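Local coordinates for putative uncharacterized protein (Vibrio cholerae, PDB 4G7X) that probably serves as the N1 domain of the CTXphi phage minor coat protein pIII, which binds the host TolA protein during infection of Vibrio cholerae, at residues S30-S35 against Y50-S55. Residues are numbered along the deposited sequence; the frame is centred on the assembly and turned at random.
Sequences SPIVQS and YGFVWS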
ATOM      1  N   SER A  30     -13.816   7.822   9.838  1.00  9.12           N
ATOM      2  CA  SER A  30     -12.719   8.638  10.340  1.00  8.70           C
ATOM      3  C   SER A  30     -12.591   9.896   9.493  1.00  8.51           C
ATOM      4  O   SER A  30     -12.839   9.854   8.287  1.00  8.56           O
ATOM      5  CB  SER A  30     -11.394   7.879  10.252  1.00  8.51           C
ATOM      6  OG  SER A  30     -11.321   6.842  11.211  1.00  8.40           O
ATOM      7  N   PRO A  31     -12.188  11.016  10.118  1.00  8.38           N
ATOM      8  CA  PRO A  31     -11.724  12.133   9.311  1.00  8.26           C
ATOM      9  C   PRO A  31     -10.464  11.689   8.579  1.00  8.17           C
ATOM     10  O   PRO A  31      -9.896  10.636   8.906  1.00  8.21           O
ATOM     11  CB  PRO A  31     -11.383  13.190  10.356  1.00  8.52           C
ATOM     12  CG  PRO A  31     -10.959  12.387  11.541  1.00  8.66           C
ATOM     13  CD  PRO A  31     -11.897  11.215  11.547  1.00  8.69           C
ATOM     14  N   ILE A  32     -10.035  12.460   7.591  1.00  7.86           N
ATOM     15  CA  ILE A  32      -8.799  12.148   6.888  1.00  7.94           C
ATOM     16  C   ILE A  32      -7.643  12.399   7.843  1.00  7.93           C
ATOM     17  O   ILE A  32      -7.247  13.541   8.081  1.00  8.26           O
ATOM     18  CB  ILE A  32      -8.649  12.950   5.582  1.00  8.00           C
ATOM     19  CG1 ILE A  32      -9.882  12.748   4.693  1.00  8.07           C
ATOM     20  CG2 ILE A  32      -7.379  12.522   4.852  1.00  8.07           C
ATOM     21  CD1 ILE A  32      -9.820  13.456   3.354  1.00  8.28           C
ATOM     22  N   VAL A  33      -7.123  11.317   8.414  1.00  7.77           N
ATOM     23  CA  VAL A  33      -6.088  11.410   9.434  1.00  7.83           C
ATOM     24  C   VAL A  33      -4.853  12.092   8.840  1.00  7.91           C
ATOM     25  O   VAL A  33      -4.327  11.664   7.819  1.00  7.80           O
ATOM     26  CB  VAL A  33      -5.787  10.020  10.044  1.00  7.69           C
ATOM     27  CG1 VAL A  33      -4.663  10.103  11.061  1.00  7.83           C
ATOM     28  CG2 VAL A  33      -7.041   9.452  10.703  1.00  7.74           C
ATOM     29  N   GLN A  34      -4.433  13.186   9.467  1.00  8.15           N
ATOM     30  CA  GLN A  34      -3.437  14.086   8.878  1.00  8.51           C
ATOM     31  C   GLN A  34      -1.999  13.686   9.169  1.00  8.54           C
ATOM     32  O   GLN A  34      -1.144  13.714   8.284  1.00  8.41           O
ATOM     33  CB  GLN A  34      -3.686  15.525   9.346  1.00  8.83           C
ATOM     34  CG  GLN A  34      -5.006  16.104   8.847  1.00  9.40           C
ATOM     35  CD  GLN A  34      -5.019  16.307   7.346  1.00  9.79           C
ATOM     36  OE1 GLN A  34      -4.276  17.134   6.820  1.00 10.80           O
ATOM     37  NE2 GLN A  34      -5.849  15.549   6.646  1.00  9.91           N
ATOM     38  N   SER A  35      -1.743  13.322  10.417  1.00  8.77           N
ATOM     39  CA  SER A  35      -0.413  12.937  10.853  1.00  9.08           C
ATOM     40  C   SER A  35      -0.514  11.750  11.789  1.00  8.83           C
ATOM     41  O   SER A  35      -1.393  11.702  12.649  1.00  8.74           O
ATOM     42  CB  SER A  35       0.294  14.100  11.550  1.00  9.58           C
ATOM     43  OG  SER A  35       0.487  15.206  10.677  1.00 10.65           O
ATOM     44  N   TYR A  50      -5.619  15.103  -7.348  1.00 14.67           N
ATOM     45  CA  TYR A  50      -7.031  14.787  -7.154  1.00 14.15           C
ATOM     46  C   TYR A  50      -7.480  14.903  -5.699  1.00 12.72           C
ATOM     47  O   TYR A  50      -8.637  14.643  -5.382  1.00 12.67           O
ATOM     48  CB  TYR A  50      -7.352  13.411  -7.749  1.00 15.66           C
ATOM     49  CG  TYR A  50      -7.099  13.358  -9.242  1.00 17.16           C
ATOM     50  CD1 TYR A  50      -8.101  13.706 -10.150  1.00 17.89           C
ATOM     51  CD2 TYR A  50      -5.848  12.997  -9.747  1.00 17.96           C
ATOM     52  CE1 TYR A  50      -7.870  13.678 -11.519  1.00 19.20           C
ATOM     53  CE2 TYR A  50      -5.607  12.967 -11.115  1.00 19.16           C
ATOM     54  CZ  TYR A  50      -6.619  13.307 -11.994  1.00 19.58           C
ATOM     55  OH  TYR A  50      -6.385  13.278 -13.355  1.00 21.42           O
ATOM     56  N   GLY A  51      -6.564  15.323  -4.830  1.00 11.51           N
ATOM     57  CA  GLY A  51      -6.870  15.537  -3.417  1.00 10.36           C
ATOM     58  C   GLY A  51      -6.088  14.580  -2.544  1.00  9.53           C
ATOM     59  O   GLY A  51      -5.124  13.960  -3.001  1.00  9.34           O
ATOM     60  N   PHE A  52      -6.494  14.460  -1.285  1.00  8.78           N
ATOM     61  CA  PHE A  52      -5.842  13.514  -0.389  1.00  8.46           C
ATOM     62  C   PHE A  52      -5.990  12.095  -0.921  1.00  8.01           C
ATOM     63  O   PHE A  52      -7.038  11.730  -1.452  1.00  8.05           O
ATOM     64  CB  PHE A  52      -6.418  13.625   1.023  1.00  8.57           C
ATOM     65  CG  PHE A  52      -6.093  14.924   1.696  1.00  8.81           C
ATOM     66  CD1 PHE A  52      -7.087  15.869   1.929  1.00  9.08           C
ATOM     67  CD2 PHE A  52      -4.789  15.213   2.070  1.00  9.05           C
ATOM     68  CE1 PHE A  52      -6.776  17.075   2.545  1.00  9.28           C
ATOM     69  CE2 PHE A  52      -4.470  16.415   2.680  1.00  9.24           C
ATOM     70  CZ  PHE A  52      -5.468  17.350   2.917  1.00  9.31           C
ATOM     71  N   VAL A  53      -4.928  11.308  -0.794  1.00  7.72           N
ATOM     72  CA  VAL A  53      -4.949   9.923  -1.259  1.00  7.55           C
ATOM     73  C   VAL A  53      -5.529   9.064  -0.134  1.00  7.38           C
ATOM     74  O   VAL A  53      -4.805   8.462   0.659  1.00  7.41           O
ATOM     75  CB  VAL A  53      -3.556   9.440  -1.707  1.00  7.58           C
ATOM     76  CG1 VAL A  53      -3.675   8.089  -2.397  1.00  7.82           C
ATOM     77  CG2 VAL A  53      -2.914  10.459  -2.642  1.00  7.61           C
ATOM     78  N   TRP A  54      -6.858   9.029  -0.102  1.00  7.19           N
ATOM     79  CA  TRP A  54      -7.645   8.550   1.028  1.00  7.35           C
ATOM     80  C   TRP A  54      -8.975   8.079   0.527  1.00  7.66           C
ATOM     81  O   TRP A  54      -9.568   8.713  -0.344  1.00  7.82           O
ATOM     82  CB  TRP A  54      -7.866   9.700   2.010  1.00  7.00           C
ATOM     83  CG  TRP A  54      -8.851   9.399   3.113  1.00  6.71           C
ATOM     84  CD1 TRP A  54     -10.242   9.456   3.050  1.00  6.67           C
ATOM     85  CD2 TRP A  54      -8.544   8.980   4.483  1.00  6.62           C
ATOM     86  NE1 TRP A  54     -10.801   9.104   4.249  1.00  6.67           N
ATOM     87  CE2 TRP A  54      -9.837   8.809   5.156  1.00  6.56           C
ATOM     88  CE3 TRP A  54      -7.375   8.738   5.192  1.00  6.49           C
ATOM     89  CZ2 TRP A  54      -9.924   8.426   6.484  1.00  6.60           C
ATOM     90  CZ3 TRP A  54      -7.475   8.344   6.529  1.00  6.58           C
ATOM     91  CH2 TRP A  54      -8.721   8.187   7.156  1.00  6.52           C
ATOM     92  N   SER A  55      -9.475   6.977   1.082  1.00  8.17           N
ATOM     93  CA  SER A  55     -10.848   6.554   0.811  1.00  8.86           C
ATOM     94  C   SER A  55     -11.405   5.713   1.948  1.00  9.30           C
ATOM     95  O   SER A  55     -10.649   5.115   2.707  1.00  9.39           O
ATOM     96  CB  SER A  55     -10.942   5.799  -0.521  1.00  9.10           C
ATOM     97  OG  SER A  55     -10.161   4.619  -0.510  1.00  9.59           O
TER
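Loop-on-strand packing joins the loop between strands 20-27 and 35-38 to strand 51-59, where Ile32 meets Phe52 and Trp54. The example illustrates how side-chain packing on aromatic faces can join a loop without regular structure to one strand, while backbone bonds tie it to the rest of the sheet. Ile32 covers one face of the Trp54 indole, its CA over the centre and its CG1 3.7 Å from the centroid of the five-membered ring, only 8° off the ring normal, a CH-pi contact. The branch point splits the work. With CG1 anti to the carbonyl carbon, that arm covers the pyrrole side, while CG2 packs on Trp54 CD2 at 3.7 Å. The extended chain continues toward the second ring, and Ile32 CD1 reaches Phe52 CD1 at 3.9 Å, so the isoleucine touches both aromatics. At the far end of the indole, Val33 CG2 comes to 4.1 Å from Trp54 CH2, and Pro31 O approaches the same CH2 obliquely at 3.2 Å. Gln34 finishes the loop side. Its bent side chain turns NE2 back to donate to Ile32 O at 2.8 Å, nearly straight at 170° and from above the carbonyl plane. This bond orients the amide, whose NE2 stands over one face of the Phe52 ring, displaced toward its rim near CZ, the two planes almost perpendicular (86°). The surroundings tie both partners to the sheet: Gln34 shares backbone hydrogen bonds with Ile45 and Glu92, Val53 pairs with Glu46 and Leu68, and the hydroxyl of Ser30 is held by Gly27 O and Ser90 N. Between the two aromatics, Val53 centres an inverse gamma turn at the break in the strand. The whole belongs to the mixed beta-sheet of this disulfide-bonded phage pIII N1 domain.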